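Local coordinates for protein putative phosphomannomutase (Thermus thermophilus, PDB 1TUO) that probably catalyses magnesium-dependent phosphoryl transfer within sugar phosphates, acting as a phosphohexose mutase-type isomerase, at residues V51-D56 with V79-G84; G84-P89 with G103-A108; L90-V95 with K119-T124; R41-R46 with M75-V80. One frame throughout, in Å; residues are numbered along the deposited sequence.

Contact 1 of 4, residues V51-D56 with V79-G84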
loop_
_atom_site.group_PDB
_atom_site.type_symbol
_atom_site.label_atom_id
_atom_site.label_comp_id
_atom_site.label_asym_id
_atom_site.label_seq_id
_atom_site.Cartn_x
_atom_site.Cartn_y
_atom_site.Cartn_z
ATOM N N VAL A 51 -3.340 14.869 -17.527
ATOM C CA VAL A 51 -2.661 13.716 -16.941
ATOM C C VAL A 51 -1.770 14.253 -15.843
ATOM O O VAL A 51 -1.077 15.248 -16.043
ATOM C CB VAL A 51 -1.753 12.982 -17.955
ATOM C CG1 VAL A 51 -1.063 11.796 -17.265
ATOM C CG2 VAL A 51 -2.572 12.497 -19.139
ATOM N N VAL A 52 -1.800 13.598 -14.687
ATOM C CA VAL A 52 -0.962 14.007 -13.569
ATOM C C VAL A 52 0.159 12.989 -13.442
ATOM O O VAL A 52 -0.087 11.786 -13.483
ATOM C CB VAL A 52 -1.766 14.060 -12.258
ATOM C CG1 VAL A 52 -0.902 14.622 -11.143
ATOM C CG2 VAL A 52 -3.004 14.940 -12.446
ATOM N N VAL A 53 1.388 13.478 -13.324
ATOM C CA VAL A 53 2.555 12.603 -13.197
ATOM C C VAL A 53 3.237 12.860 -11.858
ATOM O O VAL A 53 3.317 13.999 -11.403
ATOM C CB VAL A 53 3.579 12.876 -14.327
ATOM C CG1 VAL A 53 4.817 11.981 -14.146
ATOM C CG2 VAL A 53 2.940 12.607 -15.683
ATOM N N GLY A 54 3.724 11.798 -11.228
ATOM C CA GLY A 54 4.414 11.955 -9.962
ATOM C C GLY A 54 5.579 10.987 -9.898
ATOM O O GLY A 54 5.698 10.102 -10.747
ATOM N N HIS A 55 6.446 11.154 -8.901
ATOM C CA HIS A 55 7.590 10.253 -8.742
ATOM C C HIS A 55 7.953 10.123 -7.269
ATOM O O HIS A 55 7.573 10.972 -6.469
ATOM C CB HIS A 55 8.789 10.793 -9.518
ATOM C CG HIS A 55 9.308 12.097 -8.999
ATOM N ND1 HIS A 55 10.220 12.180 -7.967
ATOM C CD2 HIS A 55 9.053 13.370 -9.380
ATOM C CE1 HIS A 55 10.505 13.449 -7.737
ATOM N NE2 HIS A 55 9.812 14.192 -8.582
ATOM N N ASP A 56 8.676 9.062 -6.909
ATOM C CA ASP A 56 9.086 8.884 -5.521
ATOM C C ASP A 56 10.545 9.313 -5.351
ATOM O O ASP A 56 11.017 10.159 -6.107
ATOM C CB ASP A 56 8.851 7.443 -5.044
ATOM C CG ASP A 56 9.627 6.408 -5.833
ATOM O OD1 ASP A 56 9.315 5.209 -5.655
ATOM O OD2 ASP A 56 10.536 6.770 -6.611
ATOM N N VAL A 79 -0.539 18.353 -19.187
ATOM C CA VAL A 79 0.171 17.642 -18.130
ATOM C C VAL A 79 0.518 18.477 -16.908
ATOM O O VAL A 79 0.855 19.655 -17.018
ATOM C CB VAL A 79 1.497 17.037 -18.669
ATOM C CG1 VAL A 79 2.230 16.294 -17.558
ATOM C CG2 VAL A 79 1.217 16.101 -19.832
ATOM N N VAL A 80 0.422 17.844 -15.743
ATOM C CA VAL A 80 0.786 18.465 -14.479
ATOM C C VAL A 80 1.734 17.497 -13.787
ATOM O O VAL A 80 1.384 16.345 -13.544
ATOM C CB VAL A 80 -0.431 18.688 -13.553
ATOM C CG1 VAL A 80 0.047 19.013 -12.139
ATOM C CG2 VAL A 80 -1.291 19.831 -14.085
ATOM N N LEU A 81 2.945 17.960 -13.500
ATOM C CA LEU A 81 3.925 17.137 -12.806
ATOM C C LEU A 81 3.916 17.625 -11.364
ATOM O O LEU A 81 4.026 18.822 -11.115
ATOM C CB LEU A 81 5.323 17.330 -13.405
ATOM C CG LEU A 81 6.474 16.667 -12.630
ATOM C CD1 LEU A 81 6.344 15.152 -12.705
ATOM C CD2 LEU A 81 7.822 17.114 -13.211
ATOM N N LEU A 82 3.766 16.708 -10.417
ATOM C CA LEU A 82 3.752 17.102 -9.021
ATOM C C LEU A 82 5.163 17.425 -8.565
ATOM O O LEU A 82 6.117 16.715 -8.890
ATOM C CB LEU A 82 3.147 15.995 -8.156
ATOM C CG LEU A 82 1.695 15.668 -8.510
ATOM C CD1 LEU A 82 1.172 14.586 -7.579
ATOM C CD2 LEU A 82 0.843 16.931 -8.386
ATOM N N LYS A 83 5.277 18.513 -7.812
ATOM C CA LYS A 83 6.553 18.997 -7.304
ATOM C C LYS A 83 7.205 18.129 -6.235
ATOM O O LYS A 83 6.611 17.852 -5.186
ATOM C CB LYS A 83 6.383 20.418 -6.753
ATOM C CG LYS A 83 7.679 21.038 -6.241
ATOM C CD LYS A 83 7.436 22.416 -5.644
ATOM C CE LYS A 83 8.733 23.034 -5.141
ATOM N NZ LYS A 83 9.379 22.194 -4.090
ATOM N N GLY A 84 8.442 17.724 -6.511
ATOM C CA GLY A 84 9.202 16.918 -5.576
ATOM C C GLY A 84 8.696 15.504 -5.414
ATOM O O GLY A 84 7.697 15.127 -6.025
HETATM O O HOH W 1 6.225 13.994 -8.098
HETATM O O HOH W 2 8.897 16.631 -9.508
#
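Val-52 packs against Leu-82 on one face of a strand pair, while Val-53 meets Val-79 and Leu-81 on the opposite face. CG1 of Val-52 lies 3.8 Å from Leu-82 CG, with CD1 and CD2 of the leucine only slightly farther, so the valine methyl addresses the leucine's branch point. Val-52 presents this methyl because CG1 lies trans to its own backbone N (chi1 -174°). On the other face the two methyls of Val-53 divide the work: CG1 touches CD1 of Leu-81 at 3.8 Å, and CG2 stands 4.2 Å from Val-79 CG1. All these pairs meet at a slant.

The strands are parallel, their axes 4.7 Å apart, and belong to the beta-alpha-beta unit of strand 50-55, helix 61-75 and strand 78-82 in the first alpha/beta/alpha domain. Helix 61-75 covers the Val-53 and Leu-81 face at Ser-69; helix 88-97 covers Val-52 and Leu-82. Backbone evidence is three hydrogen bonds: Val-80 N to Val-51 O, Val-53 N to Val-80 O, and Leu-82 N to Val-53 O, the last 2.9 Å long and almost straight (171°).

Past Leu-82 the chains separate and two waters bridge them. One accepts from His-55 N and donates to the carbonyls of Leu-82 and Gly-84. The other sits in the imidazole plane, 2.8 Å from His-55 NE2, and donates to Leu-82 O. Gly-84 O lies over a ring face without bonding to it, whereas His-55 ND1 donates in plane to a lone pair of Asp-56 O at 2.9 Å, which fixes the ring's rotation.

Contact 2 of 4, residues G84-P89 with G103-A108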
loop_
_atom_site.group_PDB
_atom_site.type_symbol
_atom_site.label_atom_id
_atom_site.label_comp_id
_atom_site.label_asym_id
_atom_site.label_seq_id
_atom_site.Cartn_x
_atom_site.Cartn_y
_atom_site.Cartn_z
ATOM N N GLY A 84 8.442 17.724 -6.511
ATOM C CA GLY A 84 9.202 16.918 -5.576
ATOM C C GLY A 84 8.696 15.504 -5.414
ATOM O O GLY A 84 7.697 15.127 -6.025
ATOM N N PRO A 85 9.382 14.684 -4.605
ATOM C CA PRO A 85 8.910 13.310 -4.424
ATOM C C PRO A 85 7.569 13.336 -3.708
ATOM O O PRO A 85 7.364 14.137 -2.791
ATOM C CB PRO A 85 10.005 12.674 -3.575
ATOM C CG PRO A 85 10.494 13.831 -2.736
ATOM C CD PRO A 85 10.553 14.967 -3.751
ATOM N N VAL A 86 6.655 12.471 -4.129
ATOM C CA VAL A 86 5.341 12.421 -3.510
ATOM C C VAL A 86 4.858 10.997 -3.250
ATOM O O VAL A 86 5.251 10.055 -3.939
ATOM C CB VAL A 86 4.259 13.099 -4.408
ATOM C CG1 VAL A 86 4.583 14.570 -4.625
ATOM C CG2 VAL A 86 4.167 12.372 -5.743
ATOM N N PRO A 87 3.993 10.828 -2.243
ATOM C CA PRO A 87 3.451 9.506 -1.925
ATOM C C PRO A 87 2.485 9.131 -3.051
ATOM O O PRO A 87 1.849 10.007 -3.658
ATOM C CB PRO A 87 2.675 9.738 -0.627
ATOM C CG PRO A 87 3.313 10.937 -0.027
ATOM C CD PRO A 87 3.628 11.812 -1.206
ATOM N N THR A 88 2.375 7.838 -3.334
ATOM C CA THR A 88 1.444 7.374 -4.356
ATOM C C THR A 88 0.036 7.924 -4.092
ATOM O O THR A 88 -0.631 8.410 -5.010
ATOM C CB THR A 88 1.405 5.824 -4.393
ATOM O OG1 THR A 88 2.532 5.354 -5.145
ATOM C CG2 THR A 88 0.106 5.306 -5.028
ATOM N N PRO A 89 -0.433 7.855 -2.837
ATOM C CA PRO A 89 -1.781 8.383 -2.588
ATOM C C PRO A 89 -1.968 9.859 -2.940
ATOM O O PRO A 89 -3.070 10.266 -3.301
ATOM C CB PRO A 89 -2.012 8.085 -1.103
ATOM C CG PRO A 89 -0.610 7.943 -0.537
ATOM C CD PRO A 89 0.095 7.195 -1.632
ATOM N N GLY A 103 -3.412 9.238 -14.356
ATOM C CA GLY A 103 -2.155 9.623 -13.740
ATOM C C GLY A 103 -1.107 8.541 -13.918
ATOM O O GLY A 103 -1.435 7.372 -14.126
ATOM N N ALA A 104 0.158 8.941 -13.842
ATOM C CA ALA A 104 1.265 8.008 -13.978
ATOM C C ALA A 104 2.204 8.271 -12.818
ATOM O O ALA A 104 2.573 9.410 -12.561
ATOM C CB ALA A 104 1.987 8.229 -15.297
ATOM N N MET A 105 2.584 7.216 -12.117
ATOM C CA MET A 105 3.483 7.373 -10.983
ATOM C C MET A 105 4.771 6.578 -11.186
ATOM O O MET A 105 4.759 5.379 -11.431
ATOM C CB MET A 105 2.760 6.881 -9.729
ATOM C CG MET A 105 3.642 6.944 -8.481
ATOM S SD MET A 105 3.777 8.613 -7.826
ATOM C CE MET A 105 5.012 8.283 -6.561
ATOM N N LEU A 106 5.893 7.282 -11.083
ATOM C CA LEU A 106 7.196 6.645 -11.221
ATOM C C LEU A 106 7.562 6.131 -9.832
ATOM O O LEU A 106 7.901 6.906 -8.929
ATOM C CB LEU A 106 8.248 7.648 -11.713
ATOM C CG LEU A 106 8.381 7.856 -13.230
ATOM C CD1 LEU A 106 8.942 6.584 -13.871
ATOM C CD2 LEU A 106 7.024 8.223 -13.841
ATOM N N THR A 107 7.458 4.818 -9.664
ATOM C CA THR A 107 7.766 4.188 -8.394
ATOM C C THR A 107 7.858 2.680 -8.550
ATOM O O THR A 107 7.349 2.115 -9.520
ATOM C CB THR A 107 6.669 4.503 -7.336
ATOM O OG1 THR A 107 7.069 3.998 -6.058
ATOM C CG2 THR A 107 5.344 3.844 -7.719
ATOM N N ALA A 108 8.538 2.052 -7.595
ATOM C CA ALA A 108 8.668 0.605 -7.532
ATOM C C ALA A 108 8.255 0.241 -6.102
ATOM O O ALA A 108 8.625 -0.804 -5.560
ATOM C CB ALA A 108 10.097 0.160 -7.823
#
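Thr-88 and Met-105 mark the nearest backbone approach, 6.9 Å between their CA atoms, and no hydrogen bond crosses between the segments; the contact is van der Waals packing of side chains, one of them against a backbone carbonyl. Met-105 does most of it. Its CG lies trans to the backbone N, and a bend at chi2 (78°) carries the terminal methyl to the chain ahead of helix 88-97, where CE sits a tight 3.2 Å from Val-86 O. The same CE is 4.3 Å from Val-86 CG2. Thr-88 slants across the methionine, its OG1 being 3.9 Å from Met-105 CG.

Pro-87 occupies the N-cap position of this helix, which connects strand 78-82 to strand 102-106 in the alpha/beta/alpha domain; the contact therefore joins the helix start to the end of the strand it leads to. From Thr-107 the sequence runs Thr-Ala-Ser-His-Asn-Pro, consistent with the phosphoserine loop of the family.

Thr-107 brings its CG2 methyl to 4.1 Å from Thr-88 OG1, while both hydroxyls find polar partners elsewhere. Thr-88 OG1 bonds to Asp-251 OD2, in a segment resembling the family's metal-binding loop, and Thr-107 OG1 bonds to Asp-56 OD1 and Ser-109 N.

Contact 3 of 4, residues L90-V95 with K119-T124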
loop_
_atom_site.group_PDB
_atom_site.type_symbol
_atom_site.label_atom_id
_atom_site.label_comp_id
_atom_site.label_asym_id
_atom_site.label_seq_id
_atom_site.Cartn_x
_atom_site.Cartn_y
_atom_site.Cartn_z
ATOM N N LEU A 90 -0.911 10.666 -2.839
ATOM C CA LEU A 90 -1.037 12.079 -3.201
ATOM C C LEU A 90 -1.233 12.176 -4.721
ATOM O O LEU A 90 -2.029 12.983 -5.214
ATOM C CB LEU A 90 0.209 12.875 -2.791
ATOM C CG LEU A 90 0.293 14.321 -3.317
ATOM C CD1 LEU A 90 -0.962 15.084 -2.910
ATOM C CD2 LEU A 90 1.542 15.011 -2.768
ATOM N N LEU A 91 -0.506 11.356 -5.472
ATOM C CA LEU A 91 -0.657 11.378 -6.921
ATOM C C LEU A 91 -2.072 10.929 -7.286
ATOM O O LEU A 91 -2.743 11.558 -8.108
ATOM C CB LEU A 91 0.398 10.476 -7.578
ATOM C CG LEU A 91 0.451 10.330 -9.108
ATOM C CD1 LEU A 91 -0.590 9.322 -9.567
ATOM C CD2 LEU A 91 0.252 11.683 -9.779
ATOM N N SER A 92 -2.545 9.860 -6.658
ATOM C CA SER A 92 -3.891 9.371 -6.949
ATOM C C SER A 92 -4.929 10.422 -6.563
ATOM O O SER A 92 -5.918 10.630 -7.268
ATOM C CB SER A 92 -4.156 8.057 -6.211
ATOM O OG SER A 92 -3.323 7.021 -6.720
ATOM N N PHE A 93 -4.696 11.102 -5.449
ATOM C CA PHE A 93 -5.615 12.147 -5.018
ATOM C C PHE A 93 -5.627 13.278 -6.047
ATOM O O PHE A 93 -6.687 13.791 -6.412
ATOM C CB PHE A 93 -5.179 12.718 -3.668
ATOM C CG PHE A 93 -5.730 14.092 -3.395
ATOM C CD1 PHE A 93 -7.063 14.266 -3.032
ATOM C CD2 PHE A 93 -4.925 15.214 -3.558
ATOM C CE1 PHE A 93 -7.585 15.551 -2.836
ATOM C CE2 PHE A 93 -5.434 16.496 -3.366
ATOM C CZ PHE A 93 -6.770 16.661 -3.004
ATOM N N ALA A 94 -4.439 13.665 -6.505
ATOM C CA ALA A 94 -4.306 14.747 -7.473
ATOM C C ALA A 94 -5.087 14.451 -8.748
ATOM O O ALA A 94 -5.712 15.337 -9.330
ATOM C CB ALA A 94 -2.835 14.976 -7.794
ATOM N N VAL A 95 -5.051 13.201 -9.186
ATOM C CA VAL A 95 -5.776 12.825 -10.391
ATOM C C VAL A 95 -7.266 13.131 -10.248
ATOM O O VAL A 95 -7.878 13.714 -11.138
ATOM C CB VAL A 95 -5.603 11.326 -10.695
ATOM C CG1 VAL A 95 -6.594 10.892 -11.767
ATOM C CG2 VAL A 95 -4.173 11.062 -11.163
ATOM N N LYS A 119 3.366 3.178 -12.629
ATOM C CA LYS A 119 2.073 2.671 -12.186
ATOM C C LYS A 119 1.008 3.682 -12.607
ATOM O O LYS A 119 1.055 4.851 -12.213
ATOM C CB LYS A 119 2.069 2.482 -10.671
ATOM C CG LYS A 119 2.935 1.313 -10.204
ATOM C CD LYS A 119 2.640 0.957 -8.757
ATOM C CE LYS A 119 3.313 -0.337 -8.349
ATOM N NZ LYS A 119 2.992 -0.686 -6.938
ATOM N N PHE A 120 0.048 3.209 -13.394
ATOM C CA PHE A 120 -1.021 4.052 -13.927
ATOM C C PHE A 120 -2.276 4.065 -13.064
ATOM O O PHE A 120 -2.652 3.054 -12.470
ATOM C CB PHE A 120 -1.386 3.583 -15.341
ATOM C CG PHE A 120 -0.258 3.707 -16.329
ATOM C CD1 PHE A 120 0.173 4.958 -16.754
ATOM C CD2 PHE A 120 0.381 2.572 -16.821
ATOM C CE1 PHE A 120 1.229 5.089 -17.661
ATOM C CE2 PHE A 120 1.447 2.695 -17.735
ATOM C CZ PHE A 120 1.865 3.955 -18.151
ATOM N N LYS A 121 -2.918 5.226 -13.023
ATOM C CA LYS A 121 -4.136 5.425 -12.242
ATOM C C LYS A 121 -5.216 5.916 -13.198
ATOM O O LYS A 121 -4.913 6.653 -14.134
ATOM C CB LYS A 121 -3.917 6.508 -11.182
ATOM C CG LYS A 121 -2.630 6.373 -10.369
ATOM C CD LYS A 121 -2.569 5.037 -9.645
ATOM C CE LYS A 121 -1.322 4.942 -8.769
ATOM N NZ LYS A 121 -1.267 3.639 -8.066
ATOM N N ASP A 122 -6.468 5.525 -12.975
ATOM C CA ASP A 122 -7.516 6.025 -13.851
ATOM C C ASP A 122 -8.189 7.238 -13.208
ATOM O O ASP A 122 -7.774 7.694 -12.142
ATOM C CB ASP A 122 -8.529 4.919 -14.207
ATOM C CG ASP A 122 -9.308 4.406 -13.019
ATOM O OD1 ASP A 122 -9.898 3.309 -13.155
ATOM O OD2 ASP A 122 -9.359 5.083 -11.966
ATOM N N ALA A 123 -9.219 7.762 -13.860
ATOM C CA ALA A 123 -9.910 8.955 -13.374
ATOM C C ALA A 123 -10.467 8.899 -11.956
ATOM O O ALA A 123 -10.707 9.945 -11.345
ATOM C CB ALA A 123 -11.018 9.323 -14.342
ATOM N N THR A 124 -10.677 7.699 -11.427
ATOM C CA THR A 124 -11.233 7.580 -10.085
ATOM C C THR A 124 -10.182 7.807 -9.012
ATOM O O THR A 124 -10.512 7.907 -7.833
ATOM C CB THR A 124 -11.868 6.195 -9.846
ATOM O OG1 THR A 124 -10.839 5.198 -9.806
ATOM C CG2 THR A 124 -12.849 5.863 -10.953
#
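Leu-91, Ser-92 and Val-95 set helix 88-97 on Lys-121 and its neighbours in strand 115-122, as a helix layer against the central sheet of the alpha/beta/alpha domain. The axes of helix 90-95 and strand 119-122 come within 8.9 Å, their N-to-C directions 33° apart, and no hydrogen bond joins the segments.

Leu-91 comes first, its CD1 resting 3.7 Å from CG of Lys-121; the two side chains slant past each other, and the leucine also touches Val-52 and Leu-82 of the sheet. At Ser-92 the hydroxyl lies beside the lysine's aliphatic stem, OG being 3.6 Å from CD and 3.5 Å from CE of Lys-121. A bend at chi2 (-58°) lays the stem there. The polar ends then converge on a third residue: Lys-121 NZ forms a salt bridge and Ser-92 OG a hydrogen bond with Glu-345 OE1, which belongs to domain III. Asp-122 OD1 makes a second link to that domain, a salt bridge with Lys-319.

Val-95, one turn on, reaches the backbone of Asp-122 and Ala-123. There Asp-122 OD2 accepts from Thr-124 N in an Asx turn and also from Thr-124 OG1 at 2.6 Å, while CG1 of Val-95 abuts Asp-122 O at 3.4 Å.

Contact 4 of 4, residues R41-R46 with M75-V80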
loop_
_atom_site.group_PDB
_atom_site.type_symbol
_atom_site.label_atom_id
_atom_site.label_comp_id
_atom_site.label_asym_id
_atom_site.label_seq_id
_atom_site.Cartn_x
_atom_site.Cartn_y
_atom_site.Cartn_z
ATOM N N ARG A 41 -1.123 7.530 -26.693
ATOM C CA ARG A 41 -2.006 7.089 -27.769
ATOM C C ARG A 41 -3.296 6.562 -27.161
ATOM O O ARG A 41 -4.391 6.826 -27.665
ATOM C CB ARG A 41 -1.335 5.991 -28.605
ATOM C CG ARG A 41 -0.093 6.461 -29.350
ATOM C CD ARG A 41 0.398 5.440 -30.375
ATOM N NE ARG A 41 1.668 5.855 -30.974
ATOM C CZ ARG A 41 2.228 5.282 -32.036
ATOM N NH1 ARG A 41 1.634 4.260 -32.638
ATOM N NH2 ARG A 41 3.387 5.732 -32.500
ATOM N N HIS A 42 -3.159 5.813 -26.073
ATOM C CA HIS A 42 -4.310 5.256 -25.383
ATOM C C HIS A 42 -5.248 6.354 -24.880
ATOM O O HIS A 42 -6.469 6.274 -25.048
ATOM C CB HIS A 42 -3.853 4.409 -24.197
ATOM C CG HIS A 42 -4.961 4.027 -23.269
ATOM N ND1 HIS A 42 -5.960 3.146 -23.625
ATOM C CD2 HIS A 42 -5.211 4.382 -21.988
ATOM C CE1 HIS A 42 -6.778 2.976 -22.602
ATOM N NE2 HIS A 42 -6.346 3.716 -21.596
ATOM N N LEU A 43 -4.675 7.379 -24.266
ATOM C CA LEU A 43 -5.480 8.470 -23.730
ATOM C C LEU A 43 -6.128 9.323 -24.813
ATOM O O LEU A 43 -7.277 9.742 -24.669
ATOM C CB LEU A 43 -4.734 9.356 -22.715
ATOM C CG LEU A 43 -4.396 8.973 -21.273
ATOM C CD1 LEU A 43 -3.536 9.996 -20.528
ATOM C CD2 LEU A 43 -5.518 8.576 -20.313
ATOM N N LEU A 44 -5.396 9.588 -25.889
ATOM C CA LEU A 44 -5.937 10.400 -26.978
ATOM C C LEU A 44 -7.136 9.692 -27.601
ATOM O O LEU A 44 -8.113 10.335 -27.996
ATOM C CB LEU A 44 -4.860 10.640 -28.041
ATOM C CG LEU A 44 -3.733 11.606 -27.664
ATOM C CD1 LEU A 44 -2.650 11.545 -28.725
ATOM C CD2 LEU A 44 -4.278 13.025 -27.552
ATOM N N GLU A 45 -7.057 8.368 -27.677
ATOM C CA GLU A 45 -8.131 7.559 -28.250
ATOM C C GLU A 45 -9.402 7.664 -27.411
ATOM O O GLU A 45 -10.503 7.416 -27.902
ATOM C CB GLU A 45 -7.678 6.093 -28.342
ATOM C CG GLU A 45 -8.615 5.158 -29.116
ATOM C CD GLU A 45 -9.870 4.793 -28.343
ATOM O OE1 GLU A 45 -9.742 4.345 -27.183
ATOM O OE2 GLU A 45 -10.984 4.946 -28.894
ATOM N N ARG A 46 -9.250 8.038 -26.146
ATOM C CA ARG A 46 -10.398 8.165 -25.256
ATOM C C ARG A 46 -10.814 9.614 -25.017
ATOM O O ARG A 46 -11.595 9.893 -24.110
ATOM C CB ARG A 46 -10.112 7.496 -23.910
ATOM C CG ARG A 46 -10.011 5.983 -23.958
ATOM C CD ARG A 46 -9.962 5.428 -22.544
ATOM N NE ARG A 46 -9.897 3.970 -22.515
ATOM C CZ ARG A 46 -10.119 3.709 -21.214
ATOM N NH1 ARG A 46 -9.870 4.815 -20.534
ATOM N NH2 ARG A 46 -10.232 2.540 -20.576
ATOM N N MET A 75 2.479 15.173 -27.070
ATOM C CA MET A 75 1.489 14.414 -27.828
ATOM C C MET A 75 0.120 15.089 -27.823
ATOM O O MET A 75 -0.772 14.675 -28.552
ATOM C CB MET A 75 1.356 12.997 -27.268
ATOM C CG MET A 75 2.568 12.121 -27.526
ATOM S SD MET A 75 2.350 10.470 -26.857
ATOM C CE MET A 75 1.115 9.791 -28.002
ATOM N N GLY A 76 -0.049 16.112 -26.989
ATOM C CA GLY A 76 -1.328 16.808 -26.946
ATOM C C GLY A 76 -2.087 16.733 -25.633
ATOM O O GLY A 76 -3.143 17.355 -25.484
ATOM N N LEU A 77 -1.579 15.960 -24.680
ATOM C CA LEU A 77 -2.237 15.860 -23.385
ATOM C C LEU A 77 -1.840 17.058 -22.538
ATOM O O LEU A 77 -0.739 17.588 -22.689
ATOM C CB LEU A 77 -1.810 14.583 -22.644
ATOM C CG LEU A 77 -2.265 13.212 -23.150
ATOM C CD1 LEU A 77 -3.780 13.211 -23.307
ATOM C CD2 LEU A 77 -1.598 12.885 -24.462
ATOM N N LYS A 78 -2.736 17.509 -21.666
ATOM C CA LYS A 78 -2.378 18.605 -20.777
ATOM C C LYS A 78 -1.685 17.862 -19.643
ATOM O O LYS A 78 -2.184 16.841 -19.186
ATOM C CB LYS A 78 -3.618 19.324 -20.248
ATOM C CG LYS A 78 -3.284 20.526 -19.374
ATOM C CD LYS A 78 -4.534 21.293 -18.978
ATOM C CE LYS A 78 -4.177 22.591 -18.270
ATOM N NZ LYS A 78 -5.385 23.416 -17.991
ATOM N N VAL A 79 -0.539 18.353 -19.187
ATOM C CA VAL A 79 0.171 17.642 -18.130
ATOM C C VAL A 79 0.518 18.477 -16.908
ATOM O O VAL A 79 0.855 19.655 -17.018
ATOM C CB VAL A 79 1.497 17.037 -18.669
ATOM C CG1 VAL A 79 2.230 16.294 -17.558
ATOM C CG2 VAL A 79 1.217 16.101 -19.832
ATOM N N VAL A 80 0.422 17.844 -15.743
ATOM C CA VAL A 80 0.786 18.465 -14.479
ATOM C C VAL A 80 1.734 17.497 -13.787
ATOM O O VAL A 80 1.384 16.345 -13.544
ATOM C CB VAL A 80 -0.431 18.688 -13.553
ATOM C CG1 VAL A 80 0.047 19.013 -12.139
ATOM C CG2 VAL A 80 -1.291 19.831 -14.085
#
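Met-75 and Leu-77 face Arg-41, Leu-43 and Leu-44 in a contact with no hydrogen bond between the segments. Its main component is apolar packing. CB of Leu-43 is 4.0 Å from CD1 of Leu-77, and the other leucine methyl, CD2, lies 4.1 Å from Leu-44 CG, so the fork of Leu-77 serves two successive helix residues with separate branches. Leu-44 also spans to the methionine, CD1 standing 4.2 Å from Met-75 CE.

A second kind of contact sets methyls against polar backbone atoms and the stem of a charged side chain. Met-75 is bent at chi3 (71°), which brings CE to 3.4 Å from Arg-41 N and 3.8 Å from Arg-41 CG. The methionine crosses the extended arginine chain at about a right angle and meets its base; the arginine's NE instead forms a salt bridge with Glu-37. CD1 of Leu-44 lies 3.7 Å from Met-75 O.

Gly-76, with positive phi (117°), closes helix 61-75 in a Schellman motif. Met-75 and Leu-77 flank this glycine, and the CB atoms of both point toward helix 29-45.

In the domain, the C-terminal end of helix 29-45 thus packs beside the exit of helix 61-75 and the approach to strand 78-82, with Leu-43 and Leu-77 both reaching Val-51 on the adjacent strand 50-55.

In the fold
From the N terminus, contact 4 opens first, on helix 29-45, and closes where helix 61-75 turns toward strand 78-82. Contact 1 opens within that loop, on strand 50-55, and ends on the same part of the chain, sharing Val-79 and Val-80 with contact 4. Contact 2 begins at Gly-84, where contact 1 finishes, and closes on strand 102-106. Contact 3 opens inside this loop, on helix 88-97, but closes beyond it on strand 115-122, so contacts 2 and 3 cross. Backbone hydrogen bonds of Gly-103 and Met-105 with strand 115-122 bind these two; together the contacts tie three helices to one sheet of the first domain.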